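Local atomic coordinates of UTP-glucose-1-phosphate uridylyltransferase 2 (Trypanosoma brucei, PDB entry 3GUE), a protein that probably catalyses the transfer of a uridylyl group from UTP to alpha-D-glucose 1-phosphate, yielding UDP-glucose and diphosphate. Residues Asp380-Arg385 / Pro432-Cys437; Ile410-Glu415 / Asp421-Leu426; Gly202-Leu207 / Met311-Met316; His117-Arg122 / Pro148-Val153. All coordinates share one frame; numbering follows the deposited sequence.

Contact 1: residues Asp380-Arg385 / Pro432-Cys437; sequences DLLALR and PSLRQC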
# COMPACT_ATOMS: atom_id res chain seq x y z
N ASP A 380 5.63 -11.78 0.76
CA ASP A 380 4.28 -11.55 1.25
C ASP A 380 3.27 -12.33 0.46
O ASP A 380 2.31 -12.91 1.03
CB ASP A 380 3.91 -10.06 1.15
CG ASP A 380 4.66 -9.15 2.12
OD1 ASP A 380 5.03 -9.57 3.22
OD2 ASP A 380 4.85 -7.97 1.78
N LEU A 381 3.47 -12.33 -0.86
CA LEU A 381 2.61 -13.03 -1.83
C LEU A 381 2.59 -14.53 -1.60
O LEU A 381 1.54 -15.15 -1.69
CB LEU A 381 3.04 -12.76 -3.26
CG LEU A 381 2.17 -13.40 -4.34
CD1 LEU A 381 0.74 -12.85 -4.23
CD2 LEU A 381 2.82 -13.13 -5.72
N LEU A 382 3.79 -15.09 -1.37
CA LEU A 382 3.94 -16.47 -0.95
C LEU A 382 3.09 -16.80 0.28
O LEU A 382 2.41 -17.87 0.30
CB LEU A 382 5.43 -16.79 -0.65
CG LEU A 382 5.80 -18.12 0.02
CD1 LEU A 382 5.25 -19.31 -0.79
CD2 LEU A 382 7.34 -18.23 0.18
N ALA A 383 3.12 -15.92 1.29
CA ALA A 383 2.39 -16.17 2.54
C ALA A 383 0.88 -16.11 2.28
O ALA A 383 0.14 -16.99 2.74
CB ALA A 383 2.79 -15.18 3.66
N LEU A 384 0.46 -15.15 1.45
CA LEU A 384 -0.96 -14.98 1.15
C LEU A 384 -1.54 -16.16 0.38
O LEU A 384 -2.65 -16.65 0.70
CB LEU A 384 -1.21 -13.70 0.37
CG LEU A 384 -2.67 -13.22 0.38
CD1 LEU A 384 -3.14 -12.91 1.80
CD2 LEU A 384 -2.79 -11.98 -0.45
N ARG A 385 -0.75 -16.64 -0.59
CA ARG A 385 -1.16 -17.72 -1.47
C ARG A 385 -1.19 -19.03 -0.70
O ARG A 385 -1.98 -19.92 -1.02
CB ARG A 385 -0.23 -17.82 -2.68
CG ARG A 385 -0.52 -16.81 -3.77
CD ARG A 385 0.36 -17.00 -4.99
NE ARG A 385 -0.04 -16.07 -6.03
CZ ARG A 385 0.55 -15.95 -7.22
NH1 ARG A 385 1.60 -16.71 -7.53
NH2 ARG A 385 0.08 -15.07 -8.09
N PRO A 432 3.99 -24.21 -0.79
CA PRO A 432 4.08 -25.05 0.41
C PRO A 432 3.05 -24.64 1.46
O PRO A 432 2.54 -23.52 1.42
CB PRO A 432 5.51 -24.78 0.92
CG PRO A 432 5.76 -23.34 0.50
CD PRO A 432 5.13 -23.28 -0.89
N SER A 433 2.73 -25.57 2.37
CA SER A 433 1.90 -25.28 3.55
C SER A 433 2.80 -24.43 4.46
O SER A 433 3.96 -24.78 4.69
CB SER A 433 1.47 -26.60 4.22
OG SER A 433 0.74 -26.45 5.43
N LEU A 434 2.27 -23.31 4.93
CA LEU A 434 2.99 -22.39 5.84
C LEU A 434 2.20 -22.01 7.10
O LEU A 434 2.63 -21.16 7.87
CB LEU A 434 3.42 -21.11 5.09
CG LEU A 434 4.45 -21.31 3.94
CD1 LEU A 434 4.56 -20.06 3.15
CD2 LEU A 434 5.84 -21.71 4.46
N ARG A 435 1.05 -22.63 7.30
CA ARG A 435 0.25 -22.35 8.49
C ARG A 435 0.96 -22.67 9.82
O ARG A 435 0.72 -22.02 10.82
CB ARG A 435 -1.15 -23.02 8.42
CG ARG A 435 -1.12 -24.52 8.21
CD ARG A 435 -2.52 -25.15 8.18
NE ARG A 435 -2.37 -26.60 8.05
CZ ARG A 435 -2.03 -27.41 9.05
NH1 ARG A 435 -1.84 -26.94 10.29
NH2 ARG A 435 -1.90 -28.72 8.83
N GLN A 436 1.86 -23.65 9.82
CA GLN A 436 2.64 -23.98 11.02
C GLN A 436 4.04 -23.34 11.01
O GLN A 436 4.88 -23.69 11.83
CB GLN A 436 2.79 -25.50 11.18
CG GLN A 436 1.53 -26.31 10.87
CD GLN A 436 1.74 -27.80 11.09
OE1 GLN A 436 1.97 -28.56 10.14
NE2 GLN A 436 1.69 -28.22 12.34
N CYS A 437 4.29 -22.43 10.06
CA CYS A 437 5.62 -21.87 9.88
C CYS A 437 5.79 -20.57 10.66
O CYS A 437 5.01 -19.64 10.53
CB CYS A 437 5.88 -21.65 8.39
SG CYS A 437 7.40 -20.79 8.09

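Contact 2: residues Ile410-Glu415 / Asp421-Leu426; sequences IDLDGE and DGFEKL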
# COMPACT_ATOMS: atom_id res chain seq x y z
N ILE A 410 9.00 -14.51 6.35
CA ILE A 410 9.56 -15.10 5.11
C ILE A 410 10.66 -14.19 4.49
O ILE A 410 10.37 -13.05 4.06
CB ILE A 410 8.44 -15.43 4.08
CG1 ILE A 410 7.33 -16.27 4.74
CG2 ILE A 410 9.01 -16.15 2.81
CD1 ILE A 410 6.08 -16.51 3.87
N ASP A 411 11.89 -14.71 4.46
CA ASP A 411 13.03 -14.03 3.83
C ASP A 411 13.45 -14.81 2.57
O ASP A 411 14.04 -15.92 2.63
CB ASP A 411 14.20 -13.87 4.81
CG ASP A 411 15.46 -13.26 4.18
OD1 ASP A 411 15.50 -12.91 2.99
OD2 ASP A 411 16.46 -13.15 4.90
N LEU A 412 13.10 -14.23 1.43
CA LEU A 412 13.41 -14.83 0.14
C LEU A 412 14.60 -14.06 -0.48
O LEU A 412 14.55 -12.84 -0.60
CB LEU A 412 12.17 -14.83 -0.77
CG LEU A 412 10.92 -15.69 -0.43
CD1 LEU A 412 9.84 -15.62 -1.51
CD2 LEU A 412 11.27 -17.16 -0.16
N ASP A 413 15.66 -14.81 -0.83
CA ASP A 413 16.87 -14.32 -1.48
C ASP A 413 16.54 -13.23 -2.51
O ASP A 413 15.86 -13.48 -3.53
CB ASP A 413 17.59 -15.52 -2.15
CG ASP A 413 18.98 -15.20 -2.60
OD1 ASP A 413 19.25 -14.02 -2.94
OD2 ASP A 413 19.82 -16.15 -2.66
N GLY A 414 17.01 -12.01 -2.24
CA GLY A 414 16.78 -10.86 -3.14
C GLY A 414 17.36 -10.96 -4.54
O GLY A 414 16.92 -10.24 -5.44
N GLU A 415 18.34 -11.86 -4.73
CA GLU A 415 18.96 -12.10 -6.04
C GLU A 415 18.13 -13.04 -6.93
O GLU A 415 18.37 -13.16 -8.13
CB GLU A 415 20.36 -12.69 -5.85
CG GLU A 415 21.32 -11.84 -5.02
CD GLU A 415 22.69 -12.48 -4.87
OE1 GLU A 415 22.85 -13.67 -5.21
OE2 GLU A 415 23.64 -11.78 -4.43
N ASP A 421 8.96 -13.15 -11.80
CA ASP A 421 9.56 -14.18 -12.64
C ASP A 421 10.46 -15.15 -11.88
O ASP A 421 10.50 -16.34 -12.18
CB ASP A 421 10.39 -13.51 -13.73
CG ASP A 421 10.58 -14.39 -14.91
OD1 ASP A 421 9.55 -14.75 -15.52
OD2 ASP A 421 11.76 -14.74 -15.21
N GLY A 422 11.23 -14.63 -10.92
CA GLY A 422 12.11 -15.46 -10.10
C GLY A 422 11.29 -16.23 -9.08
O GLY A 422 11.57 -17.42 -8.84
N PHE A 423 10.30 -15.54 -8.50
CA PHE A 423 9.37 -16.09 -7.50
C PHE A 423 8.59 -17.23 -8.12
O PHE A 423 8.22 -18.15 -7.42
CB PHE A 423 8.39 -15.02 -6.96
CG PHE A 423 7.30 -15.60 -6.06
CD1 PHE A 423 7.63 -16.23 -4.85
CD2 PHE A 423 5.95 -15.50 -6.42
CE1 PHE A 423 6.62 -16.80 -4.03
CE2 PHE A 423 4.95 -16.05 -5.61
CZ PHE A 423 5.29 -16.71 -4.40
N GLU A 424 8.32 -17.11 -9.41
CA GLU A 424 7.62 -18.12 -10.22
C GLU A 424 8.27 -19.51 -10.23
O GLU A 424 7.57 -20.52 -10.20
CB GLU A 424 7.35 -17.58 -11.62
CG GLU A 424 6.20 -16.56 -11.60
CD GLU A 424 5.95 -15.87 -12.90
OE1 GLU A 424 5.04 -15.02 -12.93
OE2 GLU A 424 6.65 -16.16 -13.90
N LYS A 425 9.60 -19.57 -10.26
CA LYS A 425 10.28 -20.87 -10.14
C LYS A 425 10.13 -21.54 -8.77
O LYS A 425 10.06 -22.79 -8.67
CB LYS A 425 11.75 -20.76 -10.58
CG LYS A 425 11.89 -21.07 -12.09
CD LYS A 425 13.00 -20.32 -12.79
CE LYS A 425 12.44 -19.13 -13.57
NZ LYS A 425 11.92 -19.53 -14.93
N LEU A 426 10.07 -20.72 -7.71
CA LEU A 426 9.96 -21.21 -6.34
C LEU A 426 8.67 -22.01 -6.06
O LEU A 426 8.70 -23.07 -5.41
CB LEU A 426 10.09 -20.04 -5.34
CG LEU A 426 10.08 -20.39 -3.86
CD1 LEU A 426 11.34 -21.24 -3.56
CD2 LEU A 426 10.05 -19.15 -2.95

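Contact 3: residues Gly202-Leu207 / Met311-Met316; sequences GKLDYL and MELKKM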
# COMPACT_ATOMS: atom_id res chain seq x y z
N GLY A 202 -13.60 16.96 -8.78
CA GLY A 202 -15.01 17.28 -8.53
C GLY A 202 -15.73 16.09 -7.91
O GLY A 202 -16.92 16.16 -7.66
N LYS A 203 -15.00 15.00 -7.67
CA LYS A 203 -15.59 13.84 -6.99
C LYS A 203 -15.93 14.21 -5.53
O LYS A 203 -16.99 13.85 -5.06
CB LYS A 203 -14.68 12.58 -7.03
CG LYS A 203 -14.94 11.63 -8.21
CD LYS A 203 -16.30 10.90 -8.05
CE LYS A 203 -16.38 9.64 -8.92
NZ LYS A 203 -16.96 9.93 -10.22
N LEU A 204 -15.04 14.94 -4.86
CA LEU A 204 -15.29 15.35 -3.47
C LEU A 204 -16.58 16.18 -3.32
O LEU A 204 -17.44 15.84 -2.52
CB LEU A 204 -14.10 16.09 -2.86
CG LEU A 204 -14.31 16.46 -1.37
CD1 LEU A 204 -14.52 15.22 -0.50
CD2 LEU A 204 -13.18 17.32 -0.86
N ASP A 205 -16.70 17.25 -4.09
CA ASP A 205 -17.95 18.03 -4.16
C ASP A 205 -19.17 17.22 -4.55
O ASP A 205 -20.27 17.46 -4.02
CB ASP A 205 -17.80 19.17 -5.17
CG ASP A 205 -16.88 20.26 -4.69
OD1 ASP A 205 -16.90 20.55 -3.47
OD2 ASP A 205 -16.15 20.83 -5.53
N TYR A 206 -19.00 16.30 -5.50
CA TYR A 206 -20.08 15.41 -5.89
C TYR A 206 -20.57 14.52 -4.73
O TYR A 206 -21.76 14.50 -4.44
CB TYR A 206 -19.72 14.56 -7.13
CG TYR A 206 -20.84 13.60 -7.49
CD1 TYR A 206 -22.02 14.07 -8.07
CD2 TYR A 206 -20.74 12.24 -7.20
CE1 TYR A 206 -23.07 13.20 -8.38
CE2 TYR A 206 -21.78 11.36 -7.51
CZ TYR A 206 -22.94 11.84 -8.08
OH TYR A 206 -23.98 10.97 -8.39
N LEU A 207 -19.65 13.79 -4.09
CA LEU A 207 -19.98 12.96 -2.90
C LEU A 207 -20.63 13.73 -1.73
O LEU A 207 -21.64 13.31 -1.18
CB LEU A 207 -18.75 12.21 -2.37
CG LEU A 207 -18.04 11.17 -3.23
CD1 LEU A 207 -16.70 10.78 -2.61
CD2 LEU A 207 -18.94 9.95 -3.40
N MET A 311 -15.96 16.36 4.58
CA MET A 311 -16.22 17.78 4.81
C MET A 311 -15.01 18.46 5.45
O MET A 311 -14.67 19.58 5.07
CB MET A 311 -17.48 17.95 5.69
CG MET A 311 -18.00 19.41 5.84
SD MET A 311 -18.42 20.20 4.28
CE MET A 311 -20.20 20.36 4.38
N GLU A 312 -14.38 17.81 6.43
CA GLU A 312 -13.11 18.32 6.97
C GLU A 312 -12.04 18.43 5.86
O GLU A 312 -11.34 19.44 5.76
CB GLU A 312 -12.57 17.48 8.13
CG GLU A 312 -13.40 17.56 9.42
CD GLU A 312 -13.68 19.00 9.88
OE1 GLU A 312 -12.78 19.86 9.74
OE2 GLU A 312 -14.80 19.25 10.38
N LEU A 313 -11.92 17.40 5.03
CA LEU A 313 -11.03 17.50 3.87
C LEU A 313 -11.38 18.68 2.99
O LEU A 313 -10.50 19.43 2.56
CB LEU A 313 -11.01 16.21 3.05
CG LEU A 313 -10.12 16.26 1.82
CD1 LEU A 313 -8.62 16.18 2.19
CD2 LEU A 313 -10.50 15.19 0.75
N LYS A 314 -12.67 18.86 2.73
CA LYS A 314 -13.12 19.94 1.87
C LYS A 314 -12.69 21.28 2.44
O LYS A 314 -12.12 22.12 1.72
CB LYS A 314 -14.64 19.88 1.70
CG LYS A 314 -15.25 21.10 1.03
CD LYS A 314 -15.06 21.10 -0.49
CE LYS A 314 -15.53 22.44 -1.08
NZ LYS A 314 -16.86 22.86 -0.50
N LYS A 315 -12.95 21.47 3.73
CA LYS A 315 -12.58 22.69 4.47
C LYS A 315 -11.07 22.95 4.48
O LYS A 315 -10.64 24.09 4.35
CB LYS A 315 -13.13 22.64 5.90
CG LYS A 315 -14.66 22.68 5.96
CD LYS A 315 -15.21 22.31 7.34
CE LYS A 315 -15.29 23.52 8.25
NZ LYS A 315 -16.08 23.24 9.50
N MET A 316 -10.27 21.89 4.61
CA MET A 316 -8.82 22.03 4.55
C MET A 316 -8.36 22.45 3.15
O MET A 316 -7.62 23.42 3.00
CB MET A 316 -8.12 20.75 5.01
CG MET A 316 -6.65 20.93 5.42
SD MET A 316 -5.99 19.42 6.19
CE MET A 316 -7.49 18.78 6.94

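Contact 4: residues His117-Arg122 / Pro148-Val153; sequences HFRQVR and PTLYEV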
# COMPACT_ATOMS: atom_id res chain seq x y z
N HIS A 117 -20.68 -8.70 -1.01
CA HIS A 117 -21.16 -9.29 0.26
C HIS A 117 -21.65 -8.21 1.23
O HIS A 117 -22.68 -8.38 1.87
CB HIS A 117 -20.08 -10.16 0.96
CG HIS A 117 -20.58 -10.89 2.18
ND1 HIS A 117 -21.10 -12.17 2.12
CD2 HIS A 117 -20.65 -10.52 3.49
CE1 HIS A 117 -21.47 -12.55 3.33
NE2 HIS A 117 -21.20 -11.58 4.18
N PHE A 118 -20.88 -7.13 1.33
CA PHE A 118 -21.20 -5.99 2.20
C PHE A 118 -22.55 -5.39 1.82
O PHE A 118 -23.45 -5.28 2.66
CB PHE A 118 -20.09 -4.92 2.11
CG PHE A 118 -20.14 -3.89 3.21
CD1 PHE A 118 -19.35 -4.03 4.34
CD2 PHE A 118 -20.97 -2.78 3.11
CE1 PHE A 118 -19.39 -3.07 5.37
CE2 PHE A 118 -21.03 -1.81 4.13
CZ PHE A 118 -20.23 -1.96 5.26
N ARG A 119 -22.70 -5.01 0.55
CA ARG A 119 -23.95 -4.48 0.02
C ARG A 119 -25.18 -5.39 0.19
O ARG A 119 -26.27 -4.91 0.56
CB ARG A 119 -23.76 -4.07 -1.44
CG ARG A 119 -22.83 -2.88 -1.63
CD ARG A 119 -22.43 -2.74 -3.08
NE ARG A 119 -21.97 -1.40 -3.43
CZ ARG A 119 -21.49 -1.07 -4.62
NH1 ARG A 119 -21.41 -1.99 -5.56
NH2 ARG A 119 -21.10 0.17 -4.87
N GLN A 120 -25.01 -6.69 -0.06
CA GLN A 120 -26.10 -7.67 0.14
C GLN A 120 -26.52 -7.74 1.62
O GLN A 120 -27.64 -7.37 1.97
CB GLN A 120 -25.69 -9.09 -0.34
CG GLN A 120 -25.53 -9.27 -1.86
CD GLN A 120 -26.85 -9.47 -2.62
OE1 GLN A 120 -27.89 -9.77 -2.02
NE2 GLN A 120 -26.80 -9.32 -3.95
N VAL A 121 -25.60 -8.19 2.47
CA VAL A 121 -25.85 -8.43 3.90
C VAL A 121 -26.49 -7.24 4.62
O VAL A 121 -27.42 -7.41 5.41
CB VAL A 121 -24.54 -8.84 4.63
CG1 VAL A 121 -24.66 -8.65 6.15
CG2 VAL A 121 -24.18 -10.27 4.29
N ARG A 122 -25.98 -6.05 4.34
CA ARG A 122 -26.45 -4.84 5.00
C ARG A 122 -27.60 -4.14 4.26
O ARG A 122 -28.11 -3.14 4.75
CB ARG A 122 -25.29 -3.88 5.24
CG ARG A 122 -24.47 -4.25 6.45
CD ARG A 122 -23.29 -3.30 6.61
NE ARG A 122 -22.36 -3.71 7.67
CZ ARG A 122 -22.53 -3.47 8.97
NH1 ARG A 122 -23.61 -2.84 9.42
NH2 ARG A 122 -21.61 -3.89 9.83
N PRO A 148 -20.23 -7.15 -14.14
CA PRO A 148 -21.10 -6.14 -14.78
C PRO A 148 -21.63 -5.05 -13.85
O PRO A 148 -21.79 -3.91 -14.30
CB PRO A 148 -22.24 -6.98 -15.35
CG PRO A 148 -21.58 -8.29 -15.68
CD PRO A 148 -20.67 -8.52 -14.48
N THR A 149 -21.89 -5.39 -12.57
CA THR A 149 -22.36 -4.41 -11.56
C THR A 149 -21.40 -3.23 -11.50
O THR A 149 -21.81 -2.06 -11.43
CB THR A 149 -22.50 -5.02 -10.13
OG1 THR A 149 -23.49 -6.07 -10.12
CG2 THR A 149 -22.92 -3.95 -9.10
N LEU A 150 -20.11 -3.56 -11.54
CA LEU A 150 -19.03 -2.57 -11.51
C LEU A 150 -18.72 -2.00 -12.90
O LEU A 150 -18.61 -0.77 -13.05
CB LEU A 150 -17.77 -3.18 -10.87
CG LEU A 150 -17.98 -3.80 -9.48
CD1 LEU A 150 -16.69 -4.38 -8.94
CD2 LEU A 150 -18.59 -2.79 -8.47
N TYR A 151 -18.59 -2.87 -13.90
CA TYR A 151 -18.22 -2.47 -15.28
C TYR A 151 -19.15 -1.41 -15.89
O TYR A 151 -18.66 -0.42 -16.47
CB TYR A 151 -18.13 -3.68 -16.22
CG TYR A 151 -17.53 -3.32 -17.56
CD1 TYR A 151 -16.14 -3.21 -17.71
CD2 TYR A 151 -18.35 -3.05 -18.66
CE1 TYR A 151 -15.59 -2.84 -18.94
CE2 TYR A 151 -17.80 -2.68 -19.90
CZ TYR A 151 -16.41 -2.58 -20.02
OH TYR A 151 -15.85 -2.23 -21.22
N GLU A 152 -20.46 -1.60 -15.76
CA GLU A 152 -21.45 -0.71 -16.38
C GLU A 152 -21.45 0.71 -15.79
O GLU A 152 -22.04 1.64 -16.38
CB GLU A 152 -22.85 -1.33 -16.34
CG GLU A 152 -22.94 -2.70 -17.06
CD GLU A 152 -24.28 -3.46 -16.85
OE1 GLU A 152 -25.07 -3.08 -15.93
OE2 GLU A 152 -24.55 -4.42 -17.63
N VAL A 153 -20.78 0.88 -14.65
CA VAL A 153 -20.64 2.21 -14.01
C VAL A 153 -19.17 2.55 -13.68
O VAL A 153 -18.88 3.48 -12.91
CB VAL A 153 -21.54 2.37 -12.75
CG1 VAL A 153 -23.00 2.25 -13.13
CG2 VAL A 153 -21.18 1.35 -11.66
O HOH W 1 -21.84 -0.72 -8.23

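Contact 1: residues Asp380-Arg385 / Pro432-Cys437
Leu382, on the helix that ends at Arg385, and Leu434, in the loop leading to strand 437-443, carry most of this small, buried apolar contact. The two leucines cross at about a right angle, and a single methyl of Leu434 does the touching: CD1 lies 3.9 Å from Leu382 CG and 4.1 Å from Leu382 CD1, against the branch point of the partner. Leu382 does not start toward the loop, but with CG anti to the backbone N (chi1 170°) its branched end reaches it. There CD1 of Leu382 also meets the ring of Pro432, 4.0 Å from CD. Pro432 and Leu434 thus both meet the same leucine, from two points of one loop, while Ala383 adds only a marginal touch, its CA 4.5 Å from Leu434 CD1. No hydrogen bond joins the two segments directly. Asp387, just beyond the helix, supplies the polar link: its OD1 accepts from the backbone N of Leu434 and of Arg435, and its OD2 pairs with Ser433 OG, which holds the loop in place beside the helix end. Leu434 also packs on Val454 of strand 453-455. Together these residues seat a helix on the edge of the stacked parallel strands of the C-terminal region, which is consistent with the left-handed beta-helix domain of eukaryotic UDP-glucose pyrophosphorylases.

Contact 2: residues Ile410-Glu415 / Asp421-Leu426
Leu412 pushes both of its methyls at one methyl of Leu426, and reaches the ring of Phe423 with one of them. CD2 of Leu412 lies 3.6 Å from Leu426 CD2, and CD1 of Leu412 is 3.8 Å from that same Leu426 carbon, so the helix methyl is met by the forked end of the strand leucine. CD1 also approaches Phe423 CD1 at 4.1 Å, coming at the ring on a slant. Leu412 is aimed from the strand at the helix with CG anti to the carbonyl carbon (chi1 -67°). Leu426 answers from the helix with CG anti to the backbone N, while Phe423, about one turn earlier, does not start toward the strand, but its ring reaches Leu412 CD1. The contact is wholly apolar, without a hydrogen bond between the segments. Where the strand gives way to the loop, Asp413 forms an Asx turn: its OD1 accepts from the backbone N of Glu415 at 2.9 Å, with an angle of 156° at the hydrogen, on the anti side of the carboxylate and 31° out of its plane. The other oxygen, OD2, is bonded to the backbone N of Gly444, tying this bend to the end of the next strand. Strand 409-412 and helix 420-427 open a beta-alpha-beta unit completed by strand 437-443, whose Val442 lies against Leu412. Tyr417 of the connecting loop touches both leucines, Val446 and Phe448 of strand 446-448 pack on Leu426, and helix 378-385 receives the Phe423 ring.

Contact 3: residues Gly202-Leu207 / Met311-Met316
Two helices on the outside of the large mixed sheet pack against each other here, helix 203-209 leading into strand 214-219 and helix 310-319 following strand 300-309; those two strands are antiparallel neighbours in the sheet. The helix segments run at 135° to each other and their axes come no closer than 10.5 Å, so side chains bridge most of the gap. Leu204 is the main one. Directed at the other helix with CG anti to the backbone N (chi1 -177°), it places CD2 3.8 Å from CD2 of Leu313 and also 3.8 Å from the CA of Lys314, so this methyl rests on the helix backbone between the two side chains. The Leu204 and Leu313 chains meet at a slant. Toward solvent the apolar patch gives way to charge. Asp205 and Lys314 cross at about a right angle, and OD1 of Asp205 comes closest to the aliphatic part of the lysine, 3.3 Å from CE and 3.5 Å from CD. The ammonium NZ of Lys314 is 3.8 Å from that OD1, a long salt bridge without a hydrogen bond. The lysine chain is bent at chi2 and chi4, and CE, not NZ, is its nearest atom to the carboxylate; its NZ has a second, weak and long ion pair with Asp318 of its own helix. Leu208 of helix 203-209 extends the packing with Met311 and Lys314. Tyr195 of helix 194-201 and Phe359 also pack on Leu313, while Lys203 and Leu207 reach Met129 of sheet strand 128-132.

Contact 4: residues His117-Arg122 / Pro148-Val153
Arg119 crosses from the long helix 107-122 to the short helix 148-151, where its guanidinium group touches Leu150 and Thr149. The direct touch is light, a van der Waals contact of the guanidinium with two methyls. NH1 of Arg119 lies 4.1 Å from CD2 of Leu150 and 4.3 Å from CG2 of Thr149, both methyls coming at the planar group obliquely. The arginine spans the distance, the CA atoms of Arg119 and Thr149 being 11.7 Å apart, because its chain is extended from CG to NE and leaves the helix with CG anti to the carbonyl carbon (chi1 -68°). Leu150 also packs on Leu115 and Ala112 of the same helix, about one and two turns before Arg119, and on Ile158 of helix 154-158. These helices belong to the Rossmann-like, nucleotide-binding core of the GT-A fold. Helix 107-122 precedes strand 128-132; helix 148-151 comes in the chain between strand 128-132 and edge strand 159-161, and these two strands are parallel neighbours in the sheet. Polar links between the segments pass through one water. Its oxygen accepts from NH1 of Arg119 at 3.0 Å. The same water donates a weak bond to the backbone O of Thr149, 3.5 Å from the water oxygen; no direct hydrogen bond is made. The stronger hold on the guanidinium lies outside the two segments, where NH2 is bonded to the backbone O of Val126, in the loop after helix 107-122, and NE also has a hydrogen-bond partner outside them.

How the contacts relate
From the N terminus, contact 4 comes first, closing a loop of 25 residues that includes strand 128-132 in the Rossmann-like core. Contact 3 opens after it has closed and spans more than a hundred residues, joining two outer helices of that core; nearest atoms of contacts 3 and 4 are about 7 Å apart, without touching. Contact 1 follows and ties helix 378-385 to the loop leading into strand 437-443 of the C-terminal parallel sheet. Contact 2 falls within the stretch that contact 1 spans, and no two contacts cross. Contacts 1 and 2 share a core: Ala383 CB meets Ile410 CD1 at 3.6 Å. Contact 3 lies on the opposite side of the chain's centre from both.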